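Local coordinates for beta-1,4-galactanase (PDB 1HJS), which hydrolyses the beta-1,4-galactosidic linkages of type I arabinogalactans, as a family 53 glycoside hydrolase of clan GH-A, at residues Val76-Tyr82 and Thr128-Asn134; Lys174-Asp180 and Phe206-Ser212. One frame throughout, in Å; residues are numbered along the deposited sequence.

Contact 1: Val76-Tyr82 and Thr128-Asn134; sequences VYIDFHY and TIVSIGN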
ATOM      1  N   VAL A  76       5.839  -5.981   8.949  1.00 12.61           N
ATOM      2  CA  VAL A  76       5.944  -4.681   8.299  1.00 12.65           C
ATOM      3  C   VAL A  76       6.046  -4.777   6.778  1.00 12.43           C
ATOM      4  O   VAL A  76       6.811  -5.573   6.237  1.00 12.38           O
ATOM      5  CB  VAL A  76       7.157  -3.895   8.844  1.00 13.10           C
ATOM      6  CG1 VAL A  76       7.282  -2.546   8.135  1.00 14.23           C
ATOM      7  CG2 VAL A  76       6.998  -3.690  10.346  1.00 13.92           C
ATOM      8  N   TYR A  77       5.257  -3.945   6.107  1.00 11.99           N
ATOM      9  CA  TYR A  77       5.205  -3.870   4.652  1.00 11.74           C
ATOM     10  C   TYR A  77       5.735  -2.479   4.302  1.00 11.75           C
ATOM     11  O   TYR A  77       5.087  -1.468   4.570  1.00 11.29           O
ATOM     12  CB  TYR A  77       3.742  -4.075   4.214  1.00 11.68           C
ATOM     13  CG  TYR A  77       3.316  -3.686   2.800  1.00 11.18           C
ATOM     14  CD1 TYR A  77       4.183  -3.066   1.899  1.00 10.90           C
ATOM     15  CD2 TYR A  77       1.992  -3.883   2.401  1.00 11.75           C
ATOM     16  CE1 TYR A  77       3.729  -2.638   0.629  1.00 12.03           C
ATOM     17  CE2 TYR A  77       1.533  -3.465   1.154  1.00 11.38           C
ATOM     18  CZ  TYR A  77       2.398  -2.840   0.278  1.00 11.53           C
ATOM     19  OH  TYR A  77       1.902  -2.371  -0.915  1.00 12.29           O
ATOM     20  N   ILE A  78       6.935  -2.437   3.736  1.00 11.05           N
ATOM     21  CA  ILE A  78       7.564  -1.180   3.348  1.00 11.37           C
ATOM     22  C   ILE A  78       7.165  -0.804   1.924  1.00 10.99           C
ATOM     23  O   ILE A  78       7.352  -1.577   0.988  1.00 10.48           O
ATOM     24  CB  ILE A  78       9.109  -1.280   3.427  1.00 11.64           C
ATOM     25  CG1 ILE A  78       9.548  -1.375   4.891  1.00 11.27           C
ATOM     26  CG2 ILE A  78       9.754  -0.081   2.735  1.00 10.44           C
ATOM     27  CD1 ILE A  78       9.272  -0.122   5.714  1.00 11.41           C
ATOM     28  N   ASP A  79       6.619   0.396   1.772  1.00 10.92           N
ATOM     29  CA  ASP A  79       6.187   0.892   0.471  1.00 10.70           C
ATOM     30  C   ASP A  79       7.084   2.038   0.021  1.00 10.26           C
ATOM     31  O   ASP A  79       6.896   3.179   0.430  1.00  9.29           O
ATOM     32  CB  ASP A  79       4.725   1.353   0.567  1.00 11.63           C
ATOM     33  CG  ASP A  79       4.229   2.043  -0.698  1.00 12.41           C
ATOM     34  OD1 ASP A  79       4.877   1.928  -1.757  1.00 12.50           O
ATOM     35  OD2 ASP A  79       3.167   2.696  -0.624  1.00 13.22           O
ATOM     36  N   PHE A  80       8.081   1.721  -0.804  1.00 10.22           N
ATOM     37  CA  PHE A  80       8.990   2.740  -1.317  1.00  9.87           C
ATOM     38  C   PHE A  80       8.290   3.549  -2.395  1.00 10.11           C
ATOM     39  O   PHE A  80       7.866   2.987  -3.407  1.00 10.19           O
ATOM     40  CB  PHE A  80      10.234   2.106  -1.955  1.00 10.17           C
ATOM     41  CG  PHE A  80      11.228   1.569  -0.971  1.00 10.38           C
ATOM     42  CD1 PHE A  80      11.849   2.413  -0.057  1.00 11.04           C
ATOM     43  CD2 PHE A  80      11.574   0.219  -0.985  1.00 11.66           C
ATOM     44  CE1 PHE A  80      12.808   1.922   0.833  1.00 11.15           C
ATOM     45  CE2 PHE A  80      12.537  -0.286  -0.095  1.00 11.68           C
ATOM     46  CZ  PHE A  80      13.152   0.569   0.811  1.00 11.28           C
ATOM     47  N   HIS A  81       8.160   4.856  -2.185  1.00 10.20           N
ATOM     48  CA  HIS A  81       7.543   5.713  -3.190  1.00 10.64           C
ATOM     49  C   HIS A  81       8.605   6.203  -4.174  1.00 10.96           C
ATOM     50  O   HIS A  81       8.279   6.713  -5.248  1.00 11.33           O
ATOM     51  CB  HIS A  81       6.859   6.928  -2.544  1.00 10.20           C
ATOM     52  CG  HIS A  81       5.508   6.631  -1.972  1.00 10.18           C
ATOM     53  ND1 HIS A  81       4.456   7.520  -2.050  1.00 10.16           N
ATOM     54  CD2 HIS A  81       5.034   5.546  -1.313  1.00 10.39           C
ATOM     55  CE1 HIS A  81       3.394   6.993  -1.465  1.00 10.31           C
ATOM     56  NE2 HIS A  81       3.717   5.797  -1.009  1.00  9.94           N
ATOM     57  N   TYR A  82       9.875   6.034  -3.808  1.00 11.03           N
ATOM     58  CA  TYR A  82      10.982   6.484  -4.647  1.00 10.98           C
ATOM     59  C   TYR A  82      10.736   7.913  -5.112  1.00 11.33           C
ATOM     60  O   TYR A  82      10.808   8.228  -6.305  1.00 10.47           O
ATOM     61  CB  TYR A  82      11.168   5.557  -5.855  1.00 10.75           C
ATOM     62  CG  TYR A  82      11.614   4.151  -5.486  1.00 10.86           C
ATOM     63  CD1 TYR A  82      12.646   3.945  -4.570  1.00 10.94           C
ATOM     64  CD2 TYR A  82      11.036   3.029  -6.087  1.00 10.57           C
ATOM     65  CE1 TYR A  82      13.097   2.659  -4.262  1.00 11.08           C
ATOM     66  CE2 TYR A  82      11.480   1.735  -5.785  1.00 10.59           C
ATOM     67  CZ  TYR A  82      12.513   1.563  -4.873  1.00 11.13           C
ATOM     68  OH  TYR A  82      12.979   0.300  -4.588  1.00 11.40           O
ATOM     69  N   THR A 128       8.057  -8.049   5.758  1.00 12.12           N
ATOM     70  CA  THR A 128       7.551  -9.251   5.110  1.00 11.93           C
ATOM     71  C   THR A 128       7.262  -8.933   3.648  1.00 11.60           C
ATOM     72  O   THR A 128       7.275  -9.817   2.796  1.00 11.41           O
ATOM     73  CB  THR A 128       6.263  -9.753   5.793  1.00 12.58           C
ATOM     74  OG1 THR A 128       5.351  -8.661   5.955  1.00 12.79           O
ATOM     75  CG2 THR A 128       6.584 -10.341   7.158  1.00 12.88           C
ATOM     76  N   ILE A 129       7.019  -7.655   3.373  1.00 10.95           N
ATOM     77  CA  ILE A 129       6.716  -7.190   2.021  1.00 11.15           C
ATOM     78  C   ILE A 129       7.391  -5.854   1.733  1.00 10.76           C
ATOM     79  O   ILE A 129       7.471  -4.983   2.600  1.00 10.26           O
ATOM     80  CB  ILE A 129       5.190  -6.973   1.822  1.00 11.35           C
ATOM     81  CG1 ILE A 129       4.430  -8.271   2.090  1.00 12.27           C
ATOM     82  CG2 ILE A 129       4.913  -6.473   0.399  1.00 11.95           C
ATOM     83  CD1 ILE A 129       2.914  -8.107   2.021  1.00 13.22           C
ATOM     84  N   VAL A 130       7.878  -5.701   0.507  1.00 10.06           N
ATOM     85  CA  VAL A 130       8.489  -4.452   0.077  1.00 10.42           C
ATOM     86  C   VAL A 130       7.989  -4.170  -1.332  1.00 10.51           C
ATOM     87  O   VAL A 130       8.151  -5.001  -2.220  1.00 10.81           O
ATOM     88  CB  VAL A 130      10.034  -4.532   0.019  1.00 10.87           C
ATOM     89  CG1 VAL A 130      10.597  -3.248  -0.587  1.00 10.92           C
ATOM     90  CG2 VAL A 130      10.603  -4.746   1.416  1.00 11.24           C
ATOM     91  N   SER A 131       7.355  -3.020  -1.539  1.00 10.41           N
ATOM     92  CA  SER A 131       6.902  -2.690  -2.880  1.00  9.80           C
ATOM     93  C   SER A 131       7.933  -1.748  -3.473  1.00 10.08           C
ATOM     94  O   SER A 131       8.365  -0.795  -2.822  1.00  9.91           O
ATOM     95  CB  SER A 131       5.517  -2.019  -2.870  1.00 10.05           C
ATOM     96  OG  SER A 131       5.557  -0.703  -2.344  1.00  9.97           O
ATOM     97  N   ILE A 132       8.361  -2.040  -4.695  1.00  9.98           N
ATOM     98  CA  ILE A 132       9.320  -1.182  -5.370  1.00 10.41           C
ATOM     99  C   ILE A 132       8.516  -0.172  -6.186  1.00 10.40           C
ATOM    100  O   ILE A 132       8.329  -0.318  -7.398  1.00 10.72           O
ATOM    101  CB  ILE A 132      10.278  -2.008  -6.271  1.00 10.65           C
ATOM    102  CG1 ILE A 132       9.492  -2.998  -7.131  1.00 11.61           C
ATOM    103  CG2 ILE A 132      11.272  -2.763  -5.393  1.00 11.76           C
ATOM    104  CD1 ILE A 132      10.367  -3.865  -8.023  1.00 11.72           C
ATOM    105  N   GLY A 133       8.028   0.846  -5.481  1.00  9.75           N
ATOM    106  CA  GLY A 133       7.229   1.887  -6.094  1.00  9.58           C
ATOM    107  C   GLY A 133       5.803   1.864  -5.561  1.00  9.70           C
ATOM    108  O   GLY A 133       5.344   0.851  -5.031  1.00  9.17           O
ATOM    109  N   ASN A 134       5.101   2.983  -5.698  1.00  9.87           N
ATOM    110  CA  ASN A 134       3.716   3.080  -5.249  1.00 10.17           C
ATOM    111  C   ASN A 134       2.870   3.499  -6.445  1.00 10.35           C
ATOM    112  O   ASN A 134       3.102   4.562  -7.026  1.00  9.65           O
ATOM    113  CB  ASN A 134       3.580   4.125  -4.136  1.00 10.11           C
ATOM    114  CG  ASN A 134       2.169   4.182  -3.559  1.00 10.48           C
ATOM    115  OD1 ASN A 134       1.786   3.351  -2.734  1.00 10.18           O
ATOM    116  ND2 ASN A 134       1.389   5.156  -4.005  1.00 10.58           N
TER
HETATM  117  O   HOH W   1       2.729  -0.320  -2.312  1.00 10.84           O
HETATM  118  O   HOH W   2       0.923   4.960  -0.352  1.00 11.67           O
HETATM  119  O   HOH W   3       6.668   5.030  -6.787  1.00 11.86           O
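Ile129 lays its CG2 over one face of the Tyr77 ring, 4.0 Å from the ring centroid, while CB of Ser131 comes up at the edge of the same ring. These residues point into the barrel, where Phe294 also packs on Tyr77. On the outer side of the sheet Val130 CG1 sits 3.6 Å from Phe80 CE2; having CG1 anti to the backbone N (chi1 174°) brings that branch to the ring, and helix 150-165 covers this side. The two strands run parallel, their segment axes 9° apart, and backbone bonds pass both ways between them: Ile78 N gives to Ile129 O, Ser131 N to Ile78 O (2.9 Å), and Phe80 N to Ser131 O. Farther along, the interior turns polar. A water links Tyr77 OH with Ser131 OG, and Asp79 reaches across, OD1 2.8 Å from Ser131 OG and OD2 2.6 Å from Asn134 OD1. Arg45 makes a salt bridge with Asp79 OD2 and a weak hydrogen bond with Asn134 OD1. The Asn134 amide lies nearly flat over the His81 ring, the two planes 13° apart, with Asn134 CB 3.6 Å from the ring centroid. Ala87 holds both groups from outside, its N bonded to His81 ND1 and its O to Asn134 ND2. An alanine in place of His81 would probably uncover this face of the Asn134 amide, leaving it freer to turn, and deprive Asp79 OD2 of a weak bond from NE2. Strand 129-132, fourth in this TIM barrel, carries Asn134 and Glu135, the probable proton donor, just past its C-terminal end, the Asn-Glu pair of clan GH-A enzymes, with Asp79 and His81 beside that Asn.

Contact 2: Lys174-Asp180 and Phe206-Ser212; sequences KIMIHLD and FDMMGVS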
ATOM      1  N   LYS A 174       9.081 -10.301   0.543  1.00 14.38           N
ATOM      2  CA  LYS A 174       8.483 -10.625  -0.738  1.00 14.03           C
ATOM      3  C   LYS A 174       8.536  -9.294  -1.488  1.00 13.77           C
ATOM      4  O   LYS A 174       8.258  -8.238  -0.909  1.00 13.01           O
ATOM      5  CB  LYS A 174       7.036 -11.084  -0.557  1.00 14.92           C
ATOM      6  CG  LYS A 174       6.915 -12.462   0.080  1.00 15.74           C
ATOM      7  CD  LYS A 174       5.461 -12.850   0.294  1.00 16.96           C
ATOM      8  CE  LYS A 174       5.341 -14.256   0.877  1.00 17.99           C
ATOM      9  NZ  LYS A 174       3.923 -14.593   1.210  1.00 17.84           N
ATOM     10  N   ILE A 175       8.910  -9.332  -2.762  1.00 12.56           N
ATOM     11  CA  ILE A 175       8.999  -8.108  -3.546  1.00 12.65           C
ATOM     12  C   ILE A 175       7.703  -7.881  -4.313  1.00 12.39           C
ATOM     13  O   ILE A 175       7.230  -8.756  -5.038  1.00 12.49           O
ATOM     14  CB  ILE A 175      10.193  -8.167  -4.511  1.00 12.37           C
ATOM     15  CG1 ILE A 175      11.485  -8.320  -3.702  1.00 13.50           C
ATOM     16  CG2 ILE A 175      10.249  -6.903  -5.355  1.00 12.29           C
ATOM     17  CD1 ILE A 175      12.724  -8.557  -4.541  1.00 14.18           C
ATOM     18  N   MET A 176       7.135  -6.693  -4.149  1.00 12.39           N
ATOM     19  CA  MET A 176       5.867  -6.367  -4.791  1.00 11.82           C
ATOM     20  C   MET A 176       5.894  -5.192  -5.756  1.00 11.26           C
ATOM     21  O   MET A 176       6.613  -4.221  -5.551  1.00 11.05           O
ATOM     22  CB  MET A 176       4.820  -6.075  -3.714  1.00 12.49           C
ATOM     23  CG  MET A 176       3.517  -5.488  -4.246  1.00 12.68           C
ATOM     24  SD  MET A 176       2.461  -4.904  -2.905  1.00 14.01           S
ATOM     25  CE  MET A 176       1.846  -6.447  -2.271  1.00 13.35           C
ATOM     26  N   ILE A 177       5.103  -5.311  -6.819  1.00 11.43           N
ATOM     27  CA  ILE A 177       4.932  -4.246  -7.798  1.00 10.45           C
ATOM     28  C   ILE A 177       3.484  -3.842  -7.558  1.00 10.67           C
ATOM     29  O   ILE A 177       2.588  -4.692  -7.524  1.00 10.40           O
ATOM     30  CB  ILE A 177       5.134  -4.735  -9.245  1.00 10.94           C
ATOM     31  CG1 ILE A 177       6.630  -4.952  -9.501  1.00 10.52           C
ATOM     32  CG2 ILE A 177       4.577  -3.710 -10.228  1.00 10.66           C
ATOM     33  CD1 ILE A 177       6.956  -5.520 -10.880  1.00 12.12           C
ATOM     34  N   HIS A 178       3.268  -2.544  -7.377  1.00 10.43           N
ATOM     35  CA  HIS A 178       1.954  -2.008  -7.055  1.00 10.60           C
ATOM     36  C   HIS A 178       1.391  -1.028  -8.082  1.00 10.53           C
ATOM     37  O   HIS A 178       1.990   0.009  -8.355  1.00 10.39           O
ATOM     38  CB  HIS A 178       2.050  -1.325  -5.680  1.00 10.31           C
ATOM     39  CG  HIS A 178       0.827  -0.559  -5.278  1.00 10.15           C
ATOM     40  ND1 HIS A 178       0.869   0.472  -4.363  1.00 10.18           N
ATOM     41  CD2 HIS A 178      -0.469  -0.676  -5.654  1.00 10.58           C
ATOM     42  CE1 HIS A 178      -0.348   0.959  -4.195  1.00 10.26           C
ATOM     43  NE2 HIS A 178      -1.178   0.281  -4.968  1.00  9.37           N
ATOM     44  N   LEU A 179       0.227  -1.374  -8.632  1.00 11.17           N
ATOM     45  CA  LEU A 179      -0.480  -0.546  -9.608  1.00 11.42           C
ATOM     46  C   LEU A 179      -1.833  -0.131  -9.018  1.00 11.94           C
ATOM     47  O   LEU A 179      -2.378  -0.814  -8.149  1.00 11.48           O
ATOM     48  CB  LEU A 179      -0.721  -1.338 -10.901  1.00 12.04           C
ATOM     49  CG  LEU A 179       0.359  -1.342 -11.989  1.00 13.72           C
ATOM     50  CD1 LEU A 179       1.732  -1.535 -11.394  1.00 15.56           C
ATOM     51  CD2 LEU A 179       0.024  -2.424 -13.016  1.00 13.29           C
ATOM     52  N   ASP A 180      -2.374   0.987  -9.486  1.00 11.83           N
ATOM     53  CA  ASP A 180      -3.671   1.451  -9.001  1.00 12.17           C
ATOM     54  C   ASP A 180      -4.788   0.749  -9.782  1.00 12.27           C
ATOM     55  O   ASP A 180      -4.522  -0.135 -10.599  1.00 11.93           O
ATOM     56  CB  ASP A 180      -3.780   2.967  -9.180  1.00 11.99           C
ATOM     57  CG  ASP A 180      -3.880   3.376 -10.636  1.00 13.28           C
ATOM     58  OD1 ASP A 180      -3.198   2.757 -11.479  1.00 12.56           O
ATOM     59  OD2 ASP A 180      -4.638   4.324 -10.937  1.00 12.88           O
ATOM     60  N   PHE A 206      10.295 -10.547  -9.004  1.00 16.60           N
ATOM     61  CA  PHE A 206       9.364 -10.100  -7.972  1.00 15.67           C
ATOM     62  C   PHE A 206       8.413 -11.221  -7.580  1.00 15.49           C
ATOM     63  O   PHE A 206       8.293 -12.223  -8.290  1.00 15.34           O
ATOM     64  CB  PHE A 206       8.605  -8.829  -8.395  1.00 15.41           C
ATOM     65  CG  PHE A 206       7.669  -9.014  -9.551  1.00 15.17           C
ATOM     66  CD1 PHE A 206       8.156  -9.205 -10.838  1.00 15.04           C
ATOM     67  CD2 PHE A 206       6.291  -8.962  -9.355  1.00 15.26           C
ATOM     68  CE1 PHE A 206       7.286  -9.341 -11.916  1.00 15.56           C
ATOM     69  CE2 PHE A 206       5.409  -9.097 -10.424  1.00 15.75           C
ATOM     70  CZ  PHE A 206       5.907  -9.286 -11.710  1.00 16.23           C
ATOM     71  N   ASP A 207       7.734 -11.050  -6.450  1.00 14.41           N
ATOM     72  CA  ASP A 207       6.865 -12.096  -5.927  1.00 14.10           C
ATOM     73  C   ASP A 207       5.382 -11.780  -5.814  1.00 13.53           C
ATOM     74  O   ASP A 207       4.550 -12.691  -5.796  1.00 13.83           O
ATOM     75  CB  ASP A 207       7.380 -12.492  -4.544  1.00 13.94           C
ATOM     76  CG  ASP A 207       8.884 -12.672  -4.521  1.00 15.06           C
ATOM     77  OD1 ASP A 207       9.367 -13.604  -5.190  1.00 15.02           O
ATOM     78  OD2 ASP A 207       9.583 -11.883  -3.845  1.00 15.10           O
ATOM     79  N   MET A 208       5.047 -10.501  -5.740  1.00 13.18           N
ATOM     80  CA  MET A 208       3.658 -10.116  -5.561  1.00 12.94           C
ATOM     81  C   MET A 208       3.188  -8.984  -6.456  1.00 12.45           C
ATOM     82  O   MET A 208       3.972  -8.142  -6.892  1.00 11.81           O
ATOM     83  CB  MET A 208       3.430  -9.677  -4.114  1.00 13.46           C
ATOM     84  CG  MET A 208       3.938 -10.613  -3.051  1.00 14.08           C
ATOM     85  SD  MET A 208       3.647  -9.880  -1.408  1.00 15.34           S
ATOM     86  CE  MET A 208       1.938 -10.356  -1.135  1.00 14.75           C
ATOM     87  N   MET A 209       1.885  -8.978  -6.708  1.00 12.42           N
ATOM     88  CA  MET A 209       1.245  -7.933  -7.490  1.00 12.42           C
ATOM     89  C   MET A 209       0.217  -7.317  -6.562  1.00 12.34           C
ATOM     90  O   MET A 209      -0.704  -8.000  -6.100  1.00 12.18           O
ATOM     91  CB  MET A 209       0.543  -8.507  -8.720  1.00 13.35           C
ATOM     92  CG  MET A 209       1.490  -9.112  -9.735  1.00 13.03           C
ATOM     93  SD  MET A 209       0.628  -9.651 -11.218  1.00 13.63           S
ATOM     94  CE  MET A 209       2.009  -9.735 -12.356  1.00 12.96           C
ATOM     95  N   GLY A 210       0.387  -6.036  -6.265  1.00 11.80           N
ATOM     96  CA  GLY A 210      -0.558  -5.367  -5.393  1.00 11.77           C
ATOM     97  C   GLY A 210      -1.394  -4.387  -6.191  1.00 11.46           C
ATOM     98  O   GLY A 210      -0.933  -3.854  -7.199  1.00 11.33           O
ATOM     99  N   VAL A 211      -2.627  -4.160  -5.756  1.00 10.71           N
ATOM    100  CA  VAL A 211      -3.497  -3.219  -6.442  1.00 10.66           C
ATOM    101  C   VAL A 211      -4.241  -2.359  -5.438  1.00 10.35           C
ATOM    102  O   VAL A 211      -4.520  -2.794  -4.319  1.00  9.83           O
ATOM    103  CB  VAL A 211      -4.561  -3.936  -7.304  1.00 10.87           C
ATOM    104  CG1 VAL A 211      -3.888  -4.822  -8.339  1.00 11.24           C
ATOM    105  CG2 VAL A 211      -5.492  -4.758  -6.416  1.00 11.81           C
ATOM    106  N   SER A 212      -4.543  -1.129  -5.838  1.00  9.95           N
ATOM    107  CA  SER A 212      -5.326  -0.239  -4.996  1.00 10.60           C
ATOM    108  C   SER A 212      -6.761  -0.499  -5.454  1.00 10.72           C
ATOM    109  O   SER A 212      -6.993  -0.799  -6.627  1.00 10.95           O
ATOM    110  CB  SER A 212      -4.973   1.228  -5.255  1.00 10.16           C
ATOM    111  OG  SER A 212      -3.625   1.513  -4.920  1.00 11.41           O
TER
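Met176 packs on Met208 inside a TIM barrel, where strands 174-179 and 208-212 are parallel neighbours joined through helix 185-196 as a beta-alpha-beta unit. Followed outward, the Met176 side chain starts with CB 3.9 Å from Met208 CB. Its CG, anti to the backbone N (chi1 170°), lies against the amide N of Gly210 and the carbonyl of Met208. SD then rests 3.9 Å from Gly210 CA, in the place where any side chain on Gly210 would clash, and the bend at chi3 turns CE back to Met208, 4.0 Å from its SD. On the other side of the sheet Ile177 sends CD1 over the centre of the Phe206 ring, 3.6 Å from the centroid and almost on the normal; helix 185-196 touches Ile177 there, and Lys239 makes a cation-pi contact with the same ring. At the start of the pair, Asp207 and Ile175 exchange bonds. Ile175 N points nearly straight (176°) at the anti lone pair of Asp207 OD2, and Ile175 O takes two donors, Asp207 N and Met208 N. From there the backbone pairing runs on through Ile177 N to Met208 O and Gly210 N to Ile177 O. Leu179 N and Ser212 N continue it as donors toward the barrel mouth. There Ser212 OG also bonds Glu135, the probable proton donor. His178 packs against both Glu135 and Glu245 and probably helps to orient Ser212 as well: its NE2 gives a hydrogen to Ser212 OG at 2.7 Å, the hydroxyl only 8° out of the imidazole plane.

Contact 1 closes before contact 2 opens along the chain, and their centres lie 9 Å apart in the eight-stranded parallel barrel. Together they supply four consecutive staves: 75-80, 129-132, 174-179 and 208-212. The seam between them is the pairing of strands 129-132 and 174-179, where Val130 O is 2.8 Å from Met176 N and Ile132 N is 2.9 Å from Met176 O, both probable hydrogen bonds. Within the barrel Tyr77 also packs against Met176, and Asn134 against His178. Both contacts lead from a packed interior to the same C-terminal end, where Asn134 from one and Ser212 from the other both lie close to Glu135 and Glu245, the probable catalytic pair.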